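LPXTG cell wall surface protein (Streptococcus gordonii, PDB 4IGB) is probably a wall-linked adhesin of the streptococcal surface, represented here by its two N-terminal domains, N1 and N2. Local coordinates at residues B[54-57]-B[58-62]; B[157-160]-B[161-164]; B[213-216]-B[217-221]; B[319-322]-B[323-327]. All coordinates share one frame; numbering follows the deposited sequence.

Interaction 1: residues B[54-57]-B[58-62]; sequences NPHY and EYLSG
His-56 and Gly-62 show how one side chain can close a loop just beyond a short strand. The imidazole donates from ND1 to the carbonyl O of Gly-62 at 2.7 Å, and the bond is nearly straight at 166°. The acceptor lies close to the ring plane, although the donor stands above the plane of the Gly-62 carbonyl. With CG beside the backbone N (chi1 -66°), the ring is set against the returning chain. Backbone bonds form the curve itself. Tyr-59 N reaches Tyr-57 O at 2.8 Å, and this pairing, together with the positive phi of Glu-58, makes a classic gamma turn. A type I beta turn from Tyr-59 to Gly-62 follows, with Gly-62 N bonded to Tyr-59 O at 2.7 Å.

The two turns reverse the chain at the end of strand 56-57, which pairs antiparallel with strand 157-158 in a small two-stranded sheet of the N1 domain; His-56 bonds there to the backbone of Val-158.

Contacts over the rings and between carbon atoms fill out the loop. Leu-60 sends CD1 over a face of the His-56 ring, 4.2 Å from the centroid, in a CH-pi contact. The carbonyl O of Leu-60 lies over the same face, 3.1 Å from ND1 of His-56, but is too badly angled for a bond. Within the gamma turn, Tyr-57 CD2 packs on Glu-58 CB at 3.7 Å, the ring and carboxylate planes being almost perpendicular. CG of Glu-58, in turn, lies over one face of the Tyr-59 ring, displaced toward its rim.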
ATOM      1  N   ASN B  54       8.191 -24.071  13.995  1.00 33.76           N
ATOM      2  CA  ASN B  54       8.473 -25.023  12.928  1.00 41.87           C
ATOM      3  C   ASN B  54       7.237 -25.838  12.591  1.00 40.74           C
ATOM      4  O   ASN B  54       7.218 -27.057  12.794  1.00 32.07           O
ATOM      5  CB  ASN B  54       9.618 -25.963  13.309  1.00 41.62           C
ATOM      6  CG  ASN B  54      10.813 -25.225  13.866  1.00 42.34           C
ATOM      7  OD1 ASN B  54      11.250 -24.204  13.311  1.00 36.21           O
ATOM      8  ND2 ASN B  54      11.344 -25.727  14.983  1.00 41.10           N
ATOM      9  N   PRO B  55       6.202 -25.168  12.098  1.00 28.63           N
ATOM     10  CA  PRO B  55       4.934 -25.834  11.797  1.00 22.74           C
ATOM     11  C   PRO B  55       5.061 -26.826  10.647  1.00 30.53           C
ATOM     12  O   PRO B  55       5.878 -26.634   9.748  1.00 21.94           O
ATOM     13  CB  PRO B  55       4.027 -24.673  11.387  1.00 31.05           C
ATOM     14  CG  PRO B  55       4.954 -23.667  10.816  1.00 30.64           C
ATOM     15  CD  PRO B  55       6.233 -23.783  11.597  1.00 23.84           C
ATOM     16  N   HIS B  56       4.252 -27.877  10.685  1.00 28.43           N
ATOM     17  CA  HIS B  56       4.198 -28.840   9.597  1.00 27.14           C
ATOM     18  C   HIS B  56       3.171 -28.368   8.578  1.00 27.46           C
ATOM     19  O   HIS B  56       2.075 -27.946   8.945  1.00 24.19           O
ATOM     20  CB  HIS B  56       3.832 -30.227  10.124  1.00 29.93           C
ATOM     21  CG  HIS B  56       4.869 -30.823  11.022  1.00 34.98           C
ATOM     22  ND1 HIS B  56       5.828 -31.703  10.569  1.00 38.25           N
ATOM     23  CD2 HIS B  56       5.102 -30.662  12.345  1.00 36.93           C
ATOM     24  CE1 HIS B  56       6.605 -32.061  11.574  1.00 47.73           C
ATOM     25  NE2 HIS B  56       6.186 -31.444  12.665  1.00 38.91           N
ATOM     26  N   TYR B  57       3.531 -28.426   7.302  1.00 27.08           N
ATOM     27  CA  TYR B  57       2.655 -27.928   6.250  1.00 26.46           C
ATOM     28  C   TYR B  57       1.515 -28.885   5.918  1.00 33.11           C
ATOM     29  O   TYR B  57       1.740 -30.009   5.472  1.00 24.65           O
ATOM     30  CB  TYR B  57       3.451 -27.607   4.983  1.00 34.33           C
ATOM     31  CG  TYR B  57       2.598 -27.054   3.865  1.00 28.12           C
ATOM     32  CD1 TYR B  57       2.315 -25.698   3.788  1.00 32.87           C
ATOM     33  CD2 TYR B  57       2.068 -27.889   2.891  1.00 33.70           C
ATOM     34  CE1 TYR B  57       1.535 -25.188   2.771  1.00 24.79           C
ATOM     35  CE2 TYR B  57       1.286 -27.388   1.870  1.00 30.66           C
ATOM     36  CZ  TYR B  57       1.022 -26.037   1.815  1.00 31.90           C
ATOM     37  OH  TYR B  57       0.244 -25.533   0.800  1.00 34.94           O
ATOM     38  N   GLU B  58       0.289 -28.420   6.135  1.00 23.01           N
ATOM     39  CA  GLU B  58      -0.917 -29.164   5.746  1.00 28.90           C
ATOM     40  C   GLU B  58      -1.276 -30.392   6.606  1.00 31.74           C
ATOM     41  O   GLU B  58      -2.440 -30.566   6.995  1.00 28.02           O
ATOM     42  CB  GLU B  58      -0.882 -29.556   4.259  1.00 29.86           C
ATOM     43  CG  GLU B  58      -2.133 -30.317   3.829  1.00 29.15           C
ATOM     44  CD  GLU B  58      -2.290 -30.410   2.329  1.00 37.59           C
ATOM     45  OE1 GLU B  58      -1.278 -30.283   1.609  1.00 35.31           O
ATOM     46  OE2 GLU B  58      -3.438 -30.599   1.873  1.00 39.47           O
ATOM     47  N   TYR B  59      -0.287 -31.240   6.879  1.00 26.87           N
ATOM     48  CA  TYR B  59      -0.485 -32.453   7.675  1.00 25.26           C
ATOM     49  C   TYR B  59       0.638 -32.606   8.689  1.00 31.26           C
ATOM     50  O   TYR B  59       1.778 -32.263   8.404  1.00 30.72           O
ATOM     51  CB  TYR B  59      -0.497 -33.700   6.784  1.00 29.52           C
ATOM     52  CG  TYR B  59      -1.599 -33.734   5.754  1.00 33.32           C
ATOM     53  CD1 TYR B  59      -2.916 -33.961   6.128  1.00 30.58           C
ATOM     54  CD2 TYR B  59      -1.318 -33.562   4.402  1.00 35.03           C
ATOM     55  CE1 TYR B  59      -3.931 -34.002   5.189  1.00 33.87           C
ATOM     56  CE2 TYR B  59      -2.328 -33.599   3.452  1.00 39.93           C
ATOM     57  CZ  TYR B  59      -3.635 -33.821   3.855  1.00 43.26           C
ATOM     58  OH  TYR B  59      -4.644 -33.859   2.921  1.00 46.55           O
ATOM     59  N   LEU B  60       0.315 -33.140   9.860  1.00 34.16           N
ATOM     60  CA  LEU B  60       1.330 -33.407  10.873  1.00 32.98           C
ATOM     61  C   LEU B  60       2.481 -34.235  10.305  1.00 39.05           C
ATOM     62  O   LEU B  60       3.653 -33.957  10.577  1.00 37.87           O
ATOM     63  CB  LEU B  60       0.709 -34.124  12.063  1.00 30.87           C
ATOM     64  CG  LEU B  60       1.654 -34.382  13.229  1.00 42.99           C
ATOM     65  CD1 LEU B  60       2.430 -33.111  13.584  1.00 34.52           C
ATOM     66  CD2 LEU B  60       0.868 -34.900  14.425  1.00 41.12           C
ATOM     67  N   SER B  61       2.149 -35.248   9.509  1.00 39.62           N
ATOM     68  CA  SER B  61       3.176 -36.084   8.891  1.00 48.18           C
ATOM     69  C   SER B  61       3.991 -35.283   7.876  1.00 44.59           C
ATOM     70  O   SER B  61       5.057 -35.708   7.446  1.00 51.53           O
ATOM     71  CB  SER B  61       2.555 -37.315   8.224  1.00 45.77           C
ATOM     72  OG  SER B  61       1.776 -36.950   7.097  1.00 54.74           O
ATOM     73  N   GLY B  62       3.483 -34.118   7.499  1.00 42.68           N
ATOM     74  CA  GLY B  62       4.139 -33.280   6.513  1.00 44.39           C
ATOM     75  C   GLY B  62       5.500 -32.784   6.965  1.00 46.09           C
ATOM     76  O   GLY B  62       5.867 -32.916   8.136  1.00 42.25           O
TER

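Interaction 2: residues B[157-160]-B[161-164]; sequences YVDA and NHDY
Asp-159 and His-162 are joined by a carboxylate-imidazole hydrogen bond across a tight turn. ND1 of His-162 donates to OD1 of Asp-159 at 3.2 Å, entering on the syn lone pair, and OD1 lies almost exactly in the imidazole plane. The two side chains run side by side in the same direction, their flat groups turned 43° apart. What allows this is the first torsion of Asp-159 (chi1 65°), which folds the carboxylate back between the backbone N and carbonyl carbon and over the turn. There OD1 also takes two weak, bent bonds, from Asn-161 N at 3.1 Å and from His-162 N at 2.9 Å. Three N-H groups thus converge on one oxygen, a grip that would probably favour the charged carboxylate.

The backbone forms a type I beta turn from Asp-159 to His-162, with His-162 N bonded to Asp-159 O at 2.9 Å, and the Asp-159 OD1 to Asn-161 N contact adds a weak Asx turn inside it. The loop follows strand 157-158, at the end of the N1 domain's small two-stranded sheet. A water spans the exit, donating to Ala-160 O and accepting from Asp-163 N at 3.2 Å.

Packing lies further out. CB of Val-158 abuts the carbonyl O of His-162 at 3.2 Å, and its CG2 meets OD1 of Asp-163 at 3.9 Å. On strand 47-53, Phe-50 stacks with the His-162 ring, while Leu-52 touches the side chains of both Asp-159 and His-162.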
ATOM      1  N   TYR B 157      -1.598 -25.338   9.296  1.00 22.70           N
ATOM      2  CA  TYR B 157      -0.257 -25.504   9.829  1.00 26.76           C
ATOM      3  C   TYR B 157      -0.449 -26.148  11.180  1.00 25.44           C
ATOM      4  O   TYR B 157      -1.300 -25.723  11.949  1.00 20.66           O
ATOM      5  CB  TYR B 157       0.448 -24.157   9.955  1.00 20.60           C
ATOM      6  CG  TYR B 157       0.797 -23.585   8.611  1.00 30.66           C
ATOM      7  CD1 TYR B 157       1.970 -23.960   7.966  1.00 21.68           C
ATOM      8  CD2 TYR B 157      -0.062 -22.703   7.964  1.00 21.48           C
ATOM      9  CE1 TYR B 157       2.290 -23.463   6.730  1.00 26.08           C
ATOM     10  CE2 TYR B 157       0.253 -22.190   6.724  1.00 25.65           C
ATOM     11  CZ  TYR B 157       1.435 -22.579   6.108  1.00 25.71           C
ATOM     12  OH  TYR B 157       1.778 -22.083   4.869  1.00 24.14           O
ATOM     13  N   VAL B 158       0.322 -27.186  11.464  1.00 25.05           N
ATOM     14  CA  VAL B 158       0.087 -27.956  12.670  1.00 24.10           C
ATOM     15  C   VAL B 158       1.378 -28.408  13.345  1.00 28.02           C
ATOM     16  O   VAL B 158       2.454 -28.433  12.736  1.00 27.37           O
ATOM     17  CB  VAL B 158      -0.794 -29.208  12.384  1.00 40.24           C
ATOM     18  CG1 VAL B 158      -2.089 -28.815  11.683  1.00 28.01           C
ATOM     19  CG2 VAL B 158      -0.024 -30.226  11.548  1.00 33.57           C
ATOM     20  N   ASP B 159       1.248 -28.739  14.623  1.00 24.46           N
ATOM     21  CA  ASP B 159       2.249 -29.522  15.328  1.00 29.10           C
ATOM     22  C   ASP B 159       1.526 -30.532  16.207  1.00 34.73           C
ATOM     23  O   ASP B 159       0.294 -30.604  16.190  1.00 27.27           O
ATOM     24  CB  ASP B 159       3.223 -28.640  16.119  1.00 26.82           C
ATOM     25  CG  ASP B 159       2.558 -27.881  17.247  1.00 32.84           C
ATOM     26  OD1 ASP B 159       1.382 -28.156  17.569  1.00 34.93           O
ATOM     27  OD2 ASP B 159       3.231 -27.005  17.831  1.00 29.99           O
ATOM     28  N   ALA B 160       2.287 -31.316  16.964  1.00 36.60           N
ATOM     29  CA  ALA B 160       1.723 -32.412  17.745  1.00 35.82           C
ATOM     30  C   ALA B 160       0.635 -31.948  18.705  1.00 31.82           C
ATOM     31  O   ALA B 160      -0.324 -32.666  18.960  1.00 33.47           O
ATOM     32  CB  ALA B 160       2.825 -33.133  18.506  1.00 39.56           C
ATOM     33  N   ASN B 161       0.794 -30.744  19.243  1.00 25.53           N
ATOM     34  CA  ASN B 161      -0.154 -30.216  20.217  1.00 35.79           C
ATOM     35  C   ASN B 161      -1.318 -29.469  19.578  1.00 38.30           C
ATOM     36  O   ASN B 161      -2.300 -29.149  20.245  1.00 34.44           O
ATOM     37  CB  ASN B 161       0.565 -29.321  21.227  1.00 41.77           C
ATOM     38  CG  ASN B 161       1.562 -30.085  22.073  1.00 47.46           C
ATOM     39  OD1 ASN B 161       1.466 -31.304  22.214  1.00 38.49           O
ATOM     40  ND2 ASN B 161       2.528 -29.373  22.639  1.00 50.11           N
ATOM     41  N   HIS B 162      -1.205 -29.197  18.283  1.00 28.83           N
ATOM     42  CA  HIS B 162      -2.257 -28.502  17.553  1.00 33.34           C
ATOM     43  C   HIS B 162      -2.555 -29.203  16.234  1.00 33.75           C
ATOM     44  O   HIS B 162      -2.204 -28.713  15.163  1.00 36.86           O
ATOM     45  CB  HIS B 162      -1.867 -27.044  17.305  1.00 32.58           C
ATOM     46  CG  HIS B 162      -1.716 -26.239  18.558  1.00 36.09           C
ATOM     47  ND1 HIS B 162      -0.575 -26.270  19.329  1.00 30.67           N
ATOM     48  CD2 HIS B 162      -2.565 -25.382  19.173  1.00 33.64           C
ATOM     49  CE1 HIS B 162      -0.727 -25.466  20.366  1.00 36.89           C
ATOM     50  NE2 HIS B 162      -1.925 -24.916  20.295  1.00 36.90           N
ATOM     51  N   ASP B 163      -3.205 -30.357  16.327  1.00 33.36           N
ATOM     52  CA  ASP B 163      -3.539 -31.147  15.152  1.00 28.46           C
ATOM     53  C   ASP B 163      -5.042 -31.390  15.080  1.00 29.12           C
ATOM     54  O   ASP B 163      -5.487 -32.524  14.916  1.00 26.77           O
ATOM     55  CB  ASP B 163      -2.791 -32.479  15.180  1.00 38.70           C
ATOM     56  CG  ASP B 163      -2.811 -33.192  13.843  1.00 39.02           C
ATOM     57  OD1 ASP B 163      -2.913 -32.508  12.803  1.00 38.86           O
ATOM     58  OD2 ASP B 163      -2.726 -34.435  13.832  1.00 39.12           O
ATOM     59  N   TYR B 164      -5.820 -30.320  15.206  1.00 25.96           N
ATOM     60  CA  TYR B 164      -7.273 -30.434  15.154  1.00 29.88           C
ATOM     61  C   TYR B 164      -7.883 -29.591  14.035  1.00 25.84           C
ATOM     62  O   TYR B 164      -9.068 -29.257  14.070  1.00 28.08           O
ATOM     63  CB  TYR B 164      -7.902 -30.091  16.514  1.00 36.66           C
ATOM     64  CG  TYR B 164      -7.274 -28.897  17.176  1.00 40.69           C
ATOM     65  CD1 TYR B 164      -7.541 -27.612  16.717  1.00 41.69           C
ATOM     66  CD2 TYR B 164      -6.394 -29.047  18.247  1.00 37.73           C
ATOM     67  CE1 TYR B 164      -6.958 -26.498  17.308  1.00 41.90           C
ATOM     68  CE2 TYR B 164      -5.806 -27.946  18.845  1.00 40.76           C
ATOM     69  CZ  TYR B 164      -6.094 -26.668  18.369  1.00 44.08           C
ATOM     70  OH  TYR B 164      -5.522 -25.555  18.944  1.00 36.21           O
TER
HETATM   71  O   HOH W   1      -3.255 -31.913  19.137  1.00 35.95           O

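Interaction 3: residues B[213-216]-B[217-221]; sequences VKNY and QNDVN
Tyr-216 and Val-220 meet because the tyrosine ring is carried anti to its own backbone nitrogen (chi1 170°), which brings CD1 obliquely against the valine. CD1 of Tyr-216 then lies 3.8 Å from Val-220 CG2, the same methyl that touches CG1 of Val-213 at 4.0 Å. One methyl of Val-220 thus touches both the ring of Tyr-216 and Val-213 near the end of the strand.

From Val-213 to Tyr-216 the chain makes a type II beta turn and passes straight into the short helix 216-219. The carbonyl O of Tyr-216 serves two donors: Val-220 N arrives at 2.9 Å, close to the axis of the C=O bond, whereas Asp-219 N arrives at 3.1 Å from well above the carbonyl plane. The latter N-H also makes a weak bond to Asn-215 O.

Asn-215 occupies the N-cap position, yet its side chain makes no capping bond. Its torsion (chi1 -152°) instead lays the amide beside the first turn, where ND2 reaches Asn-218 OD1 at 3.1 Å in a weak, bent bond, the amide planes turned 72° apart. Asn-215 OD1 and Asp-219 OD1, both acceptors, stand only 3.2 Å apart, a proximity that probably costs some energy.

The whole forms a one-turn helical link between strand 210-214 of the eight-stranded sheet and strand 220-226 of the five-stranded mixed sheet. Tyr-216 bonds through OH to Glu-16 of strand 14-19, and its ring meets Trp-242 of strand 239-243 edge-to-face.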
ATOM      1  N   VAL B 213     -10.780  -7.115  -4.888  1.00 14.38           N
ATOM      2  CA  VAL B 213     -10.848  -5.819  -4.248  1.00 12.82           C
ATOM      3  C   VAL B 213     -12.279  -5.348  -4.371  1.00 18.53           C
ATOM      4  O   VAL B 213     -12.801  -5.229  -5.475  1.00 17.24           O
ATOM      5  CB  VAL B 213      -9.933  -4.818  -4.942  1.00 17.91           C
ATOM      6  CG1 VAL B 213     -10.075  -3.428  -4.323  1.00 12.41           C
ATOM      7  CG2 VAL B 213      -8.484  -5.310  -4.897  1.00 19.09           C
ATOM      8  N   LYS B 214     -12.920  -5.119  -3.235  1.00 17.94           N
ATOM      9  CA  LYS B 214     -14.268  -4.562  -3.208  1.00 19.40           C
ATOM     10  C   LYS B 214     -14.242  -3.091  -3.623  1.00 18.28           C
ATOM     11  O   LYS B 214     -13.269  -2.396  -3.353  1.00 15.53           O
ATOM     12  CB  LYS B 214     -14.870  -4.719  -1.807  1.00 17.88           C
ATOM     13  CG  LYS B 214     -15.325  -6.161  -1.518  1.00 16.67           C
ATOM     14  CD  LYS B 214     -15.537  -6.402  -0.041  1.00 37.22           C
ATOM     15  CE  LYS B 214     -16.651  -5.530   0.561  1.00 41.09           C
ATOM     16  NZ  LYS B 214     -16.577  -5.602   2.074  1.00 26.05           N
ATOM     17  N   ASN B 215     -15.290  -2.627  -4.308  1.00 17.56           N
ATOM     18  CA  ASN B 215     -15.361  -1.224  -4.706  1.00 20.70           C
ATOM     19  C   ASN B 215     -14.107  -0.836  -5.511  1.00 16.45           C
ATOM     20  O   ASN B 215     -13.583   0.280  -5.425  1.00 13.94           O
ATOM     21  CB  ASN B 215     -15.505  -0.372  -3.444  1.00 15.72           C
ATOM     22  CG  ASN B 215     -16.226   0.932  -3.682  1.00 35.97           C
ATOM     23  OD1 ASN B 215     -16.071   1.885  -2.905  1.00 44.60           O
ATOM     24  ND2 ASN B 215     -17.021   0.991  -4.746  1.00 32.44           N
ATOM     25  N   TYR B 216     -13.642  -1.786  -6.304  1.00 14.19           N
ATOM     26  CA  TYR B 216     -12.369  -1.664  -7.017  1.00 14.20           C
ATOM     27  C   TYR B 216     -12.147  -0.340  -7.746  1.00 20.05           C
ATOM     28  O   TYR B 216     -11.170   0.357  -7.475  1.00 18.31           O
ATOM     29  CB  TYR B 216     -12.231  -2.847  -7.979  1.00 15.26           C
ATOM     30  CG  TYR B 216     -11.094  -2.767  -8.969  1.00 18.00           C
ATOM     31  CD1 TYR B 216      -9.786  -2.542  -8.548  1.00 17.57           C
ATOM     32  CD2 TYR B 216     -11.321  -2.982 -10.328  1.00 17.69           C
ATOM     33  CE1 TYR B 216      -8.739  -2.497  -9.459  1.00 19.08           C
ATOM     34  CE2 TYR B 216     -10.282  -2.945 -11.246  1.00 22.56           C
ATOM     35  CZ  TYR B 216      -8.994  -2.705 -10.808  1.00 15.92           C
ATOM     36  OH  TYR B 216      -7.961  -2.676 -11.716  1.00 20.96           O
ATOM     37  N   GLN B 217     -13.049   0.006  -8.669  1.00 17.73           N
ATOM     38  CA  GLN B 217     -12.859   1.173  -9.522  1.00 24.10           C
ATOM     39  C   GLN B 217     -13.005   2.475  -8.731  1.00 20.99           C
ATOM     40  O   GLN B 217     -12.453   3.509  -9.114  1.00 21.94           O
ATOM     41  CB  GLN B 217     -13.830   1.154 -10.721  1.00 22.39           C
ATOM     42  CG  GLN B 217     -13.609   0.020 -11.719  1.00 26.47           C
ATOM     43  CD  GLN B 217     -14.531  -1.184 -11.473  1.00 35.54           C
ATOM     44  OE1 GLN B 217     -14.923  -1.465 -10.338  1.00 22.44           O
ATOM     45  NE2 GLN B 217     -14.892  -1.881 -12.547  1.00 19.55           N
ATOM     46  N   ASN B 218     -13.750   2.433  -7.635  1.00 15.75           N
ATOM     47  CA  ASN B 218     -13.848   3.603  -6.754  1.00 15.08           C
ATOM     48  C   ASN B 218     -12.672   3.746  -5.783  1.00 19.07           C
ATOM     49  O   ASN B 218     -12.406   4.836  -5.296  1.00 21.21           O
ATOM     50  CB  ASN B 218     -15.155   3.588  -5.953  1.00 22.98           C
ATOM     51  CG  ASN B 218     -16.369   3.930  -6.807  1.00 40.82           C
ATOM     52  OD1 ASN B 218     -17.455   3.376  -6.612  1.00 40.11           O
ATOM     53  ND2 ASN B 218     -16.188   4.841  -7.760  1.00 31.71           N
ATOM     54  N   ASP B 219     -11.959   2.654  -5.515  1.00 18.17           N
ATOM     55  CA  ASP B 219     -10.961   2.648  -4.426  1.00 18.07           C
ATOM     56  C   ASP B 219      -9.508   2.549  -4.873  1.00 17.69           C
ATOM     57  O   ASP B 219      -8.590   2.812  -4.089  1.00 15.79           O
ATOM     58  CB  ASP B 219     -11.235   1.509  -3.445  1.00 17.81           C
ATOM     59  CG  ASP B 219     -12.434   1.779  -2.547  1.00 26.00           C
ATOM     60  OD1 ASP B 219     -13.010   2.874  -2.638  1.00 23.49           O
ATOM     61  OD2 ASP B 219     -12.791   0.887  -1.752  1.00 25.13           O
ATOM     62  N   VAL B 220      -9.299   2.134  -6.120  1.00 18.42           N
ATOM     63  CA  VAL B 220      -7.950   1.932  -6.615  1.00 15.90           C
ATOM     64  C   VAL B 220      -7.584   2.985  -7.661  1.00 21.40           C
ATOM     65  O   VAL B 220      -8.378   3.299  -8.568  1.00 18.61           O
ATOM     66  CB  VAL B 220      -7.760   0.484  -7.143  1.00 16.50           C
ATOM     67  CG1 VAL B 220      -6.431   0.324  -7.837  1.00 15.44           C
ATOM     68  CG2 VAL B 220      -7.857  -0.485  -5.992  1.00 14.77           C
ATOM     69  N   ASN B 221      -6.383   3.531  -7.508  1.00 16.53           N
ATOM     70  CA  ASN B 221      -5.849   4.531  -8.418  1.00 23.09           C
ATOM     71  C   ASN B 221      -5.111   3.896  -9.596  1.00 18.54           C
ATOM     72  O   ASN B 221      -5.277   4.328 -10.735  1.00 21.27           O
ATOM     73  CB  ASN B 221      -4.903   5.475  -7.670  1.00 17.54           C
ATOM     74  CG  ASN B 221      -4.285   6.536  -8.586  1.00 17.83           C
ATOM     75  OD1 ASN B 221      -3.197   6.349  -9.111  1.00 21.88           O
ATOM     76  ND2 ASN B 221      -4.980   7.638  -8.778  1.00 24.05           N
TER

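Interaction 4: residues B[319-322]-B[323-327]; sequences VPVP and GKDIL
Val-321 O draws in successive backbone N-H groups as the chain curls round Pro-322 and Gly-323, with Lys-324 N at 3.0 Å, Asp-325 N at 2.7 Å and, weakly, Ile-326 N. The corner has the backbone angles of a type II beta turn, with proline then glycine at its two central positions; the positive phi of Gly-323 (82°) would press a side chain against the preceding carbonyl. It belongs to the loop joining strands 310-317 and 333-338 in the N2 domain, whose sequence family belongs to an adhesin clan. A return bond from Gly-323 N to Ile-326 O, 2.8 Å long, closes the curl.

Among the side chains, Asp-325 turns its carboxylate back beside its own backbone N (chi1 -59°), so that OD2 receives Val-321 N at 2.8 Å in an almost straight bond, met on the anti side of the carboxylate and somewhat out of its plane. Val-321 CG1 packs on the start of the lysine chain, 3.7 Å from Lys-324 CB. That chain runs extended before bending at its last torsion, and its NZ forms salt bridges with Asp-325 and with Asp-27, probably offsetting the closeness of the two carboxylates. On the other flank, Pro-320 and Ile-326 both reach Val-417 of strand 409-417, and Pro-320 CB touches the branch methyl CG2 of Ile-326 at 3.7 Å.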
ATOM      1  N   VAL B 319      13.114  12.747  -8.550  1.00 20.96           N
ATOM      2  CA  VAL B 319      12.049  12.137  -9.313  1.00 23.07           C
ATOM      3  C   VAL B 319      12.097  10.607  -9.236  1.00 27.29           C
ATOM      4  O   VAL B 319      13.103   9.996  -9.583  1.00 24.96           O
ATOM      5  CB  VAL B 319      12.135  12.578 -10.792  1.00 34.66           C
ATOM      6  CG1 VAL B 319      11.057  11.907 -11.607  1.00 37.41           C
ATOM      7  CG2 VAL B 319      12.055  14.104 -10.910  1.00 25.76           C
ATOM      8  N   PRO B 320      10.994   9.977  -8.799  1.00 25.90           N
ATOM      9  CA  PRO B 320      10.927   8.514  -8.701  1.00 19.75           C
ATOM     10  C   PRO B 320      11.053   7.843 -10.061  1.00 20.10           C
ATOM     11  O   PRO B 320      10.496   8.331 -11.038  1.00 23.76           O
ATOM     12  CB  PRO B 320       9.515   8.253  -8.150  1.00 18.73           C
ATOM     13  CG  PRO B 320       9.012   9.549  -7.701  1.00 27.21           C
ATOM     14  CD  PRO B 320       9.705  10.607  -8.480  1.00 16.59           C
ATOM     15  N   VAL B 321      11.743   6.712 -10.113  1.00 24.68           N
ATOM     16  CA  VAL B 321      11.901   5.968 -11.356  1.00 19.08           C
ATOM     17  C   VAL B 321      10.725   5.022 -11.604  1.00 19.46           C
ATOM     18  O   VAL B 321      10.454   4.133 -10.797  1.00 18.07           O
ATOM     19  CB  VAL B 321      13.218   5.156 -11.356  1.00 28.82           C
ATOM     20  CG1 VAL B 321      13.318   4.284 -12.612  1.00 26.20           C
ATOM     21  CG2 VAL B 321      14.434   6.093 -11.222  1.00 27.92           C
ATOM     22  N   PRO B 322      10.037   5.199 -12.743  1.00 20.90           N
ATOM     23  CA  PRO B 322       8.858   4.403 -13.095  1.00 27.82           C
ATOM     24  C   PRO B 322       9.232   2.948 -13.318  1.00 32.90           C
ATOM     25  O   PRO B 322      10.242   2.661 -13.961  1.00 30.06           O
ATOM     26  CB  PRO B 322       8.399   5.022 -14.423  1.00 31.58           C
ATOM     27  CG  PRO B 322       9.010   6.383 -14.447  1.00 31.98           C
ATOM     28  CD  PRO B 322      10.327   6.225 -13.757  1.00 28.68           C
ATOM     29  N   GLY B 323       8.425   2.034 -12.796  1.00 28.35           N
ATOM     30  CA  GLY B 323       8.716   0.621 -12.922  1.00 23.97           C
ATOM     31  C   GLY B 323       9.707   0.179 -11.870  1.00 23.78           C
ATOM     32  O   GLY B 323      10.073  -0.991 -11.794  1.00 35.25           O
ATOM     33  N   LYS B 324      10.140   1.118 -11.043  1.00 22.36           N
ATOM     34  CA  LYS B 324      11.135   0.808 -10.016  1.00 17.67           C
ATOM     35  C   LYS B 324      10.685   1.335  -8.654  1.00 27.75           C
ATOM     36  O   LYS B 324      10.356   0.553  -7.768  1.00 30.86           O
ATOM     37  CB  LYS B 324      12.496   1.406 -10.399  1.00 26.80           C
ATOM     38  CG  LYS B 324      13.590   1.253  -9.350  1.00 36.72           C
ATOM     39  CD  LYS B 324      14.836   2.072  -9.740  1.00 45.86           C
ATOM     40  CE  LYS B 324      15.975   1.920  -8.737  1.00 47.01           C
ATOM     41  NZ  LYS B 324      15.625   2.481  -7.401  1.00 51.00           N
ATOM     42  N   ASP B 325      10.678   2.658  -8.495  1.00 22.11           N
ATOM     43  CA  ASP B 325      10.235   3.302  -7.261  1.00 21.76           C
ATOM     44  C   ASP B 325       8.718   3.416  -7.202  1.00 20.94           C
ATOM     45  O   ASP B 325       8.127   3.275  -6.135  1.00 23.31           O
ATOM     46  CB  ASP B 325      10.820   4.704  -7.164  1.00 25.93           C
ATOM     47  CG  ASP B 325      12.329   4.698  -7.175  1.00 33.45           C
ATOM     48  OD1 ASP B 325      12.907   3.820  -6.509  1.00 36.70           O
ATOM     49  OD2 ASP B 325      12.926   5.566  -7.844  1.00 28.83           O
ATOM     50  N   ILE B 326       8.115   3.720  -8.348  1.00 17.15           N
ATOM     51  CA  ILE B 326       6.659   3.806  -8.499  1.00 26.24           C
ATOM     52  C   ILE B 326       6.218   2.809  -9.568  1.00 29.42           C
ATOM     53  O   ILE B 326       7.022   2.414 -10.424  1.00 18.04           O
ATOM     54  CB  ILE B 326       6.202   5.226  -8.895  1.00 17.26           C
ATOM     55  CG1 ILE B 326       6.958   5.693 -10.147  1.00 25.46           C
ATOM     56  CG2 ILE B 326       6.436   6.207  -7.736  1.00 18.77           C
ATOM     57  CD1 ILE B 326       6.520   7.048 -10.679  1.00 20.48           C
ATOM     58  N   LEU B 327       4.945   2.413  -9.527  1.00 20.45           N
ATOM     59  CA  LEU B 327       4.461   1.298 -10.338  1.00 20.09           C
ATOM     60  C   LEU B 327       4.516   1.555 -11.840  1.00 29.90           C
ATOM     61  O   LEU B 327       4.637   0.613 -12.630  1.00 22.27           O
ATOM     62  CB  LEU B 327       3.031   0.926  -9.949  1.00 18.57           C
ATOM     63  CG  LEU B 327       2.823   0.426  -8.522  1.00 23.16           C
ATOM     64  CD1 LEU B 327       1.348   0.198  -8.281  1.00 21.18           C
ATOM     65  CD2 LEU B 327       3.613  -0.854  -8.274  1.00 20.19           C
TER

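In the fold
The four contacts follow one another along the chain. Interactions 1 and 2 are immediate neighbours, their centres 8 Å apart: they share the two-stranded sheet of 56-57 and 157-158, Tyr-57 CD1 lies 3.7 Å from Tyr-157 CE1, and CD2 of Leu-60 packs on OD2 of Asp-163 (3.7 Å). Two loops distant in sequence thus pack together at one small sheet of the N1 domain. Interaction 3 shares that domain but lies about 37 Å from interaction 1 between centres, where two larger sheets are linked. Interaction 4 belongs to N2; its nearest atoms come within about 8 Å of interaction 3, and its contacts with Leu-26, Asp-27 and Glu-288 suggest that this loop lies where N1 and N2 meet.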